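Long-range contacts in 2-nitrobenzoate nitroreductase (Pseudomonas fluorescens, PDB 4Z85), which reduces the nitro group of 2-nitrobenzoate as a member of the flavoredoxin family and probably uses FMN as its cofactor: residues Pro54-His63 / Ser150-Ile160; Ile27-Ser35 / Thr126-Asp134. One frame throughout, in Å; residues are numbered along the deposited sequence.

In the fold
Both contacts belong to the flavin reductase-like domain, whose core is an antiparallel sheet of six strands closed into a barrel. Contact 1 lies within the wall, joining the adjacent strands 55-62 and 153-165. Contact 2 lays the segment 126-134 against strand 28-33, which is separated from strand 55-62 by strand 39-52. Their centres are about 15 Å apart, yet the two touch: Ile-59 CD1 packs 3.8 Å from Val-30 CG2. Along the chain the segments alternate, 27-35, 54-63, 126-134 and then 150-160. Strand 28-33 pairs with strand 86-90 to close the barrel. Contact 1 thus builds wall and meets the second subunit, whereas contact 2 packs a segment onto the same barrel within one subunit.

Contact 1: Pro54-His63 / Ser150-Ile160; sequences PPLFVIAVDH and SKQRSMVFGEI
Phe-57 and Gly-158 form one of the hydrogen-bonded pairs that join strands 55-62 and 153-160 as antiparallel neighbours in the barrel wall, their axes 4.6 Å apart. Backbone bonds run from Ile-160 N to Pro-55 O through reciprocal pairs at Phe-57/Gly-158, Ile-59/Val-156 and Val-61/Ser-154.

Apolar packing differs on the two faces. With its CG between the backbone N and the carbonyl carbon (chi1 60°), Phe-57 swings its ring over Gly-158, whose CA, bearing no side chain, lies 3.9 Å from the ring centroid in a CH-pi contact. Ile-160 CG1 meets the edge of the same ring. On the other face Val-58 and Phe-157 point the same way, and Val-58 CG2 sits over the Phe-157 ring, 3.7 Å from its centroid. Met-155 of the second subunit packs on Phe-157.

Beyond the strand end, His-63 N bonds Gln-152 O and Lys-151 C lies over the imidazole. The ring turns back to Ser-154 of the strand, but the 2.4 Å between His-63 NE2 and Ser-154 OG is so short that this contact is doubtful in detail.

Charge enters with Arg-153. Arg-153 NH1 makes a salt bridge to Asp-62 OD1 at 2.5 Å; the oxygen lies in the guanidinium plane, whereas the nitrogen comes from above the carboxylate, the planes standing 84° apart. Ala-60 CB lies over the guanidinium, and NE bonds Met-50 O of the second subunit. An alanine here would remove the guanidinium, and Asp-62 would probably lose its charged mate and the subunit interface a bond. A water accepts from Arg-153 NH2 and donates to Ala-60 O at 2.9 Å.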
loop_
_atom_site.group_PDB
_atom_site.type_symbol
_atom_site.label_atom_id
_atom_site.label_comp_id
_atom_site.label_asym_id
_atom_site.label_seq_id
_atom_site.Cartn_x
_atom_site.Cartn_y
_atom_site.Cartn_z
ATOM N N PRO A 54 13.466 1.971 12.536
ATOM C CA PRO A 54 12.280 2.138 13.378
ATOM C C PRO A 54 10.985 1.778 12.634
ATOM O O PRO A 54 11.012 1.767 11.401
ATOM C CB PRO A 54 12.315 3.625 13.723
ATOM C CG PRO A 54 12.975 4.248 12.579
ATOM C CD PRO A 54 14.016 3.270 12.106
ATOM N N PRO A 55 9.899 1.475 13.368
ATOM C CA PRO A 55 8.629 1.058 12.751
ATOM C C PRO A 55 7.936 2.240 12.070
ATOM O O PRO A 55 7.210 2.990 12.724
ATOM C CB PRO A 55 7.815 0.534 13.940
ATOM C CG PRO A 55 8.352 1.270 15.107
ATOM C CD PRO A 55 9.822 1.451 14.840
ATOM N N LEU A 56 8.185 2.405 10.769
ATOM C CA LEU A 56 7.731 3.593 10.056
ATOM C C LEU A 56 6.759 3.212 8.948
ATOM O O LEU A 56 6.864 2.115 8.368
ATOM C CB LEU A 56 8.891 4.349 9.418
ATOM C CG LEU A 56 9.994 4.909 10.324
ATOM C CD1 LEU A 56 10.902 5.824 9.497
ATOM C CD2 LEU A 56 9.409 5.658 11.495
ATOM N N PHE A 57 5.860 4.154 8.659
ATOM C CA PHE A 57 4.947 4.038 7.517
ATOM C C PHE A 57 4.829 5.393 6.822
ATOM O O PHE A 57 5.239 6.420 7.366
ATOM C CB PHE A 57 3.555 3.554 7.959
ATOM C CG PHE A 57 2.901 4.472 8.938
ATOM C CD1 PHE A 57 2.121 5.542 8.500
ATOM C CD2 PHE A 57 3.097 4.298 10.301
ATOM C CE1 PHE A 57 1.537 6.417 9.406
ATOM C CE2 PHE A 57 2.522 5.177 11.225
ATOM C CZ PHE A 57 1.735 6.231 10.775
ATOM N N VAL A 58 4.231 5.399 5.632
ATOM C CA VAL A 58 4.033 6.654 4.897
ATOM C C VAL A 58 2.576 6.766 4.448
ATOM O O VAL A 58 1.949 5.771 4.090
ATOM C CB VAL A 58 5.011 6.765 3.680
ATOM C CG1 VAL A 58 4.739 5.696 2.598
ATOM C CG2 VAL A 58 4.980 8.172 3.083
ATOM N N ILE A 59 2.031 7.980 4.536
ATOM C CA ILE A 59 0.716 8.301 3.968
ATOM C C ILE A 59 0.863 9.541 3.107
ATOM O O ILE A 59 1.389 10.539 3.578
ATOM C CB ILE A 59 -0.332 8.584 5.049
ATOM C CG1 ILE A 59 -0.451 7.396 6.007
ATOM C CG2 ILE A 59 -1.672 8.900 4.404
ATOM C CD1 ILE A 59 -1.280 7.680 7.235
ATOM N N ALA A 60 0.408 9.499 1.860
ATOM C CA ALA A 60 0.430 10.715 1.042
ATOM C C ALA A 60 -0.886 11.467 1.260
ATOM O O ALA A 60 -1.953 10.874 1.158
ATOM C CB ALA A 60 0.648 10.375 -0.437
ATOM N N VAL A 61 -0.800 12.757 1.592
ATOM C CA VAL A 61 -1.953 13.545 2.012
ATOM C C VAL A 61 -2.019 14.854 1.222
ATOM O O VAL A 61 -0.998 15.463 0.938
ATOM C CB VAL A 61 -1.885 13.856 3.529
ATOM C CG1 VAL A 61 -3.085 14.657 3.973
ATOM C CG2 VAL A 61 -1.777 12.561 4.343
ATOM N N ASP A 62 -3.217 15.287 0.854
ATOM C CA ASP A 62 -3.347 16.593 0.209
ATOM C C ASP A 62 -3.439 17.724 1.238
ATOM O O ASP A 62 -3.913 17.525 2.359
ATOM C CB ASP A 62 -4.554 16.601 -0.726
ATOM C CG ASP A 62 -4.193 16.159 -2.133
ATOM O OD1 ASP A 62 -3.026 15.761 -2.341
ATOM O OD2 ASP A 62 -5.070 16.206 -3.029
ATOM N N HIS A 63 -2.953 18.902 0.857
ATOM C CA HIS A 63 -2.980 20.068 1.732
ATOM C C HIS A 63 -4.386 20.637 1.840
ATOM O O HIS A 63 -5.089 20.750 0.834
ATOM C CB HIS A 63 -2.024 21.145 1.219
ATOM C CG HIS A 63 -0.578 20.799 1.380
ATOM N ND1 HIS A 63 0.399 21.758 1.550
ATOM C CD2 HIS A 63 0.062 19.607 1.382
ATOM C CE1 HIS A 63 1.577 21.171 1.656
ATOM N NE2 HIS A 63 1.401 19.864 1.561
ATOM N N SER A 150 4.669 18.424 -3.127
ATOM C CA SER A 150 4.480 19.648 -3.888
ATOM C C SER A 150 3.803 20.639 -2.958
ATOM O O SER A 150 3.594 20.339 -1.787
ATOM C CB SER A 150 3.632 19.398 -5.131
ATOM O OG SER A 150 2.349 18.928 -4.775
ATOM N N LYS A 151 3.436 21.811 -3.460
ATOM C CA LYS A 151 2.772 22.775 -2.598
ATOM C C LYS A 151 1.372 22.310 -2.198
ATOM O O LYS A 151 0.788 22.838 -1.255
ATOM C CB LYS A 151 2.712 24.151 -3.275
ATOM C CG LYS A 151 4.023 24.918 -3.213
ATOM C CD LYS A 151 4.537 25.274 -4.597
ATOM C CE LYS A 151 5.403 26.521 -4.549
ATOM N NZ LYS A 151 5.527 27.147 -5.899
ATOM N N GLN A 152 0.859 21.294 -2.890
ATOM C CA GLN A 152 -0.493 20.797 -2.651
ATOM C C GLN A 152 -0.559 19.373 -2.061
ATOM O O GLN A 152 -1.648 18.852 -1.808
ATOM C CB GLN A 152 -1.276 20.830 -3.962
ATOM C CG GLN A 152 -0.751 19.841 -4.999
ATOM C CD GLN A 152 -0.626 20.448 -6.391
ATOM O OE1 GLN A 152 -1.608 20.916 -6.967
ATOM N NE2 GLN A 152 0.589 20.442 -6.937
ATOM N N ARG A 153 0.597 18.749 -1.842
ATOM C CA ARG A 153 0.634 17.352 -1.397
ATOM C C ARG A 153 1.860 17.086 -0.536
ATOM O O ARG A 153 2.929 17.606 -0.822
ATOM C CB ARG A 153 0.643 16.426 -2.605
ATOM C CG ARG A 153 0.354 14.968 -2.312
ATOM C CD ARG A 153 -0.055 14.310 -3.615
ATOM N NE ARG A 153 -0.397 12.906 -3.476
ATOM C CZ ARG A 153 -1.528 12.457 -2.946
ATOM N NH1 ARG A 153 -2.443 13.305 -2.483
ATOM N NH2 ARG A 153 -1.744 11.155 -2.876
ATOM N N SER A 154 1.702 16.279 0.509
ATOM C CA SER A 154 2.810 15.985 1.410
ATOM C C SER A 154 2.835 14.510 1.751
ATOM O O SER A 154 1.796 13.874 1.844
ATOM C CB SER A 154 2.701 16.809 2.684
ATOM O OG SER A 154 2.908 18.179 2.390
ATOM N N MET A 155 4.030 13.969 1.918
ATOM C CA MET A 155 4.187 12.605 2.402
ATOM C C MET A 155 4.456 12.628 3.904
ATOM O O MET A 155 5.471 13.163 4.358
ATOM C CB MET A 155 5.313 11.906 1.652
ATOM C CG MET A 155 4.952 11.610 0.191
ATOM S SD MET A 155 6.298 10.912 -0.766
ATOM C CE MET A 155 7.399 12.329 -0.809
ATOM N N VAL A 156 3.525 12.068 4.662
ATOM C CA VAL A 156 3.629 12.013 6.107
ATOM C C VAL A 156 4.271 10.689 6.493
ATOM O O VAL A 156 3.729 9.638 6.182
ATOM C CB VAL A 156 2.261 12.124 6.782
ATOM C CG1 VAL A 156 2.408 11.989 8.315
ATOM C CG2 VAL A 156 1.578 13.439 6.386
ATOM N N PHE A 157 5.432 10.751 7.147
ATOM C CA PHE A 157 6.078 9.557 7.667
ATOM C C PHE A 157 5.809 9.486 9.154
ATOM O O PHE A 157 6.164 10.406 9.909
ATOM C CB PHE A 157 7.581 9.559 7.381
ATOM C CG PHE A 157 7.908 9.416 5.929
ATOM C CD1 PHE A 157 7.891 10.523 5.090
ATOM C CD2 PHE A 157 8.218 8.168 5.386
ATOM C CE1 PHE A 157 8.189 10.387 3.747
ATOM C CE2 PHE A 157 8.513 8.030 4.036
ATOM C CZ PHE A 157 8.498 9.147 3.217
ATOM N N GLY A 158 5.149 8.404 9.559
ATOM C CA GLY A 158 4.749 8.247 10.940
ATOM C C GLY A 158 5.521 7.101 11.558
ATOM O O GLY A 158 5.907 6.166 10.855
ATOM N N GLU A 159 5.731 7.177 12.874
ATOM C CA GLU A 159 6.345 6.080 13.616
ATOM C C GLU A 159 5.308 5.458 14.531
ATOM O O GLU A 159 4.609 6.161 15.265
ATOM C CB GLU A 159 7.550 6.569 14.429
ATOM C CG GLU A 159 8.150 5.473 15.311
ATOM C CD GLU A 159 9.377 5.938 16.048
ATOM O OE1 GLU A 159 9.792 7.096 15.823
ATOM O OE2 GLU A 159 9.915 5.142 16.853
ATOM N N ILE A 160 5.172 4.143 14.454
ATOM C CA ILE A 160 4.252 3.434 15.320
ATOM C C ILE A 160 4.862 3.306 16.710
ATOM O O ILE A 160 5.916 2.704 16.865
ATOM C CB ILE A 160 3.938 2.035 14.784
ATOM C CG1 ILE A 160 3.453 2.124 13.339
ATOM C CG2 ILE A 160 2.900 1.350 15.666
ATOM C CD1 ILE A 160 3.451 0.791 12.625
HETATM O O HOH W 1 -4.101 10.864 -0.779
#

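Contact 2: Ile27-Ser35 / Thr126-Asp134; sequences IALVTSLNS and TIDVPRITD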
loop_
_atom_site.group_PDB
_atom_site.type_symbol
_atom_site.label_atom_id
_atom_site.label_comp_id
_atom_site.label_asym_id
_atom_site.label_seq_id
_atom_site.Cartn_x
_atom_site.Cartn_y
_atom_site.Cartn_z
ATOM N N ILE A 27 -6.093 0.830 3.841
ATOM C CA ILE A 27 -6.743 2.108 4.157
ATOM C C ILE A 27 -6.363 2.568 5.554
ATOM O O ILE A 27 -6.596 1.869 6.540
ATOM C CB ILE A 27 -8.263 2.000 4.051
ATOM C CG1 ILE A 27 -8.655 1.501 2.656
ATOM C CG2 ILE A 27 -8.919 3.371 4.297
ATOM C CD1 ILE A 27 -10.144 1.130 2.545
ATOM N N ALA A 28 -5.761 3.746 5.622
ATOM C CA ALA A 28 -5.457 4.369 6.907
ATOM C C ALA A 28 -6.559 5.374 7.223
ATOM O O ALA A 28 -6.642 6.416 6.582
ATOM C CB ALA A 28 -4.088 5.062 6.869
ATOM N N LEU A 29 -7.413 5.055 8.190
ATOM C CA LEU A 29 -8.416 6.023 8.625
ATOM C C LEU A 29 -7.785 6.804 9.773
ATOM O O LEU A 29 -7.707 6.323 10.887
ATOM C CB LEU A 29 -9.709 5.314 9.035
ATOM C CG LEU A 29 -10.852 6.170 9.583
ATOM C CD1 LEU A 29 -11.100 7.382 8.702
ATOM C CD2 LEU A 29 -12.094 5.287 9.687
ATOM N N VAL A 30 -7.279 7.981 9.448
ATOM C CA VAL A 30 -6.476 8.778 10.373
ATOM C C VAL A 30 -7.367 9.640 11.246
ATOM O O VAL A 30 -8.153 10.445 10.725
ATOM C CB VAL A 30 -5.480 9.654 9.602
ATOM C CG1 VAL A 30 -4.666 10.542 10.549
ATOM C CG2 VAL A 30 -4.540 8.768 8.768
ATOM N N THR A 31 -7.249 9.458 12.560
ATOM C CA THR A 31 -7.821 10.420 13.499
ATOM C C THR A 31 -6.718 11.346 14.013
ATOM O O THR A 31 -5.580 10.915 14.272
ATOM C CB THR A 31 -8.547 9.740 14.688
ATOM O OG1 THR A 31 -7.765 8.666 15.221
ATOM C CG2 THR A 31 -9.909 9.204 14.247
ATOM N N SER A 32 -7.064 12.628 14.121
ATOM C CA SER A 32 -6.117 13.649 14.554
ATOM C C SER A 32 -6.874 14.707 15.357
ATOM O O SER A 32 -8.098 14.740 15.318
ATOM C CB SER A 32 -5.399 14.267 13.348
ATOM O OG SER A 32 -6.308 14.781 12.389
ATOM N N LEU A 33 -6.154 15.548 16.097
ATOM C CA LEU A 33 -6.790 16.613 16.884
ATOM C C LEU A 33 -6.372 18.006 16.423
ATOM O O LEU A 33 -5.195 18.247 16.164
ATOM C CB LEU A 33 -6.453 16.452 18.365
ATOM C CG LEU A 33 -6.970 15.218 19.092
ATOM C CD1 LEU A 33 -6.402 15.178 20.503
ATOM C CD2 LEU A 33 -8.488 15.234 19.122
ATOM N N ASN A 34 -7.328 18.929 16.330
ATOM C CA ASN A 34 -6.985 20.311 15.992
ATOM C C ASN A 34 -6.651 21.133 17.243
ATOM O O ASN A 34 -6.527 20.582 18.341
ATOM C CB ASN A 34 -8.109 20.988 15.195
ATOM C CG ASN A 34 -9.376 21.222 16.012
ATOM O OD1 ASN A 34 -9.446 20.924 17.202
ATOM N ND2 ASN A 34 -10.385 21.782 15.361
ATOM N N SER A 35 -6.513 22.446 17.064
ATOM C CA SER A 35 -6.141 23.365 18.144
ATOM C C SER A 35 -7.087 23.306 19.335
ATOM O O SER A 35 -6.681 23.527 20.472
ATOM C CB SER A 35 -6.100 24.805 17.631
ATOM O OG SER A 35 -5.214 24.941 16.539
ATOM N N THR A 126 -0.528 5.844 24.690
ATOM C CA THR A 126 0.771 6.501 24.596
ATOM C C THR A 126 0.720 7.917 24.041
ATOM O O THR A 126 1.733 8.622 24.029
ATOM C CB THR A 126 1.727 5.700 23.710
ATOM O OG1 THR A 126 1.200 5.656 22.376
ATOM C CG2 THR A 126 1.891 4.285 24.245
ATOM N N ILE A 127 -0.441 8.330 23.545
ATOM C CA ILE A 127 -0.564 9.645 22.934
ATOM C C ILE A 127 -1.918 10.251 23.265
ATOM O O ILE A 127 -2.773 9.591 23.851
ATOM C CB ILE A 127 -0.398 9.595 21.386
ATOM C CG1 ILE A 127 -1.390 8.602 20.775
ATOM C CG2 ILE A 127 1.025 9.237 20.989
ATOM C CD1 ILE A 127 -1.387 8.618 19.263
ATOM N N ASP A 128 -2.114 11.502 22.873
ATOM C CA ASP A 128 -3.328 12.235 23.224
ATOM C C ASP A 128 -4.470 12.024 22.238
ATOM O O ASP A 128 -5.642 12.113 22.608
ATOM C CB ASP A 128 -3.023 13.728 23.333
ATOM C CG ASP A 128 -2.086 14.047 24.487
ATOM O OD1 ASP A 128 -2.186 13.374 25.539
ATOM O OD2 ASP A 128 -1.248 14.960 24.333
ATOM N N VAL A 129 -4.135 11.751 20.983
ATOM C CA VAL A 129 -5.159 11.551 19.961
ATOM C C VAL A 129 -5.862 10.224 20.204
ATOM O O VAL A 129 -5.214 9.206 20.412
ATOM C CB VAL A 129 -4.556 11.581 18.536
ATOM C CG1 VAL A 129 -5.648 11.397 17.480
ATOM C CG2 VAL A 129 -3.817 12.881 18.306
ATOM N N PRO A 130 -7.202 10.236 20.206
ATOM C CA PRO A 130 -7.989 9.031 20.451
ATOM C C PRO A 130 -8.143 8.179 19.193
ATOM O O PRO A 130 -7.993 8.693 18.084
ATOM C CB PRO A 130 -9.344 9.591 20.875
ATOM C CG PRO A 130 -9.460 10.836 20.088
ATOM C CD PRO A 130 -8.064 11.418 20.029
ATOM N N ARG A 131 -8.437 6.902 19.393
ATOM C CA ARG A 131 -8.770 5.993 18.313
ATOM C C ARG A 131 -10.279 5.927 18.155
ATOM O O ARG A 131 -11.025 6.375 19.030
ATOM C CB ARG A 131 -8.222 4.605 18.591
ATOM C CG ARG A 131 -8.948 3.895 19.721
ATOM C CD ARG A 131 -8.501 2.465 19.827
ATOM N NE ARG A 131 -9.039 1.780 21.006
ATOM C CZ ARG A 131 -10.250 1.234 21.073
ATOM N NH1 ARG A 131 -11.080 1.311 20.039
ATOM N NH2 ARG A 131 -10.637 0.617 22.183
ATOM N N ILE A 132 -10.722 5.362 17.038
ATOM C CA ILE A 132 -12.140 5.112 16.808
ATOM C C ILE A 132 -12.562 3.901 17.621
ATOM O O ILE A 132 -11.885 2.875 17.606
ATOM C CB ILE A 132 -12.413 4.899 15.310
ATOM C CG1 ILE A 132 -12.320 6.247 14.585
ATOM C CG2 ILE A 132 -13.770 4.230 15.086
ATOM C CD1 ILE A 132 -12.234 6.128 13.088
ATOM N N THR A 133 -13.663 4.025 18.365
ATOM C CA THR A 133 -14.046 2.971 19.297
ATOM C C THR A 133 -14.238 1.633 18.582
ATOM O O THR A 133 -13.795 0.596 19.068
ATOM C CB THR A 133 -15.338 3.349 20.077
ATOM O OG1 THR A 133 -15.117 4.569 20.789
ATOM C CG2 THR A 133 -15.699 2.268 21.079
ATOM N N ASP A 134 -14.849 1.659 17.402
ATOM C CA ASP A 134 -15.170 0.414 16.711
ATOM C C ASP A 134 -14.026 -0.149 15.835
ATOM O O ASP A 134 -14.222 -1.150 15.143
ATOM C CB ASP A 134 -16.414 0.604 15.836
ATOM C CG ASP A 134 -17.713 0.549 16.618
ATOM O OD1 ASP A 134 -17.694 0.144 17.800
ATOM O OD2 ASP A 134 -18.758 0.903 16.030
#
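Thr-31 faces Pro-130 and Ile-132 with different branches. Lying between the backbone N and the carbonyl carbon (chi1 45°), Thr-31 OG1 donates a hydrogen bond to Pro-130 O at 2.9 Å, in the carbonyl plane. The methyl CG2 turns to Ile-132 CG1, the two side chains crossing at a slant.

Further along, Ile-132 lies roughly perpendicular to Leu-29, and Ile-132 CD1 packs 3.5 Å from Leu-29 CD2. At the other end Leu-33 and Val-129 lie alongside with their side chains pointing oppositely, Leu-33 CG 4.0 Å from Val-129 CG2. Val-129 CG1 rests against the backbone of strand 28-33, 3.2 Å from Thr-31 O. Leu-33 CD2 meets Pro-130 CD of the proline ring at 3.9 Å.

The touching parts, residues 29-33 and 128-132, run 144° apart end to end, joined by side chains and this hydroxyl-to-carbonyl bond rather than by sheet pairing. Strand 131-132 pairs instead with 121-122 in a separate small sheet, which packs here on the barrel where strand 28-33 closes it against strand 86-90. Asn-90 of that strand bonds both Thr-31 OG1 and Ile-132 N, tying the segments together. Leu-33 touches Arg-84 of helix 77-84, while Leu-29 packs on Met-100 of helix 94-103.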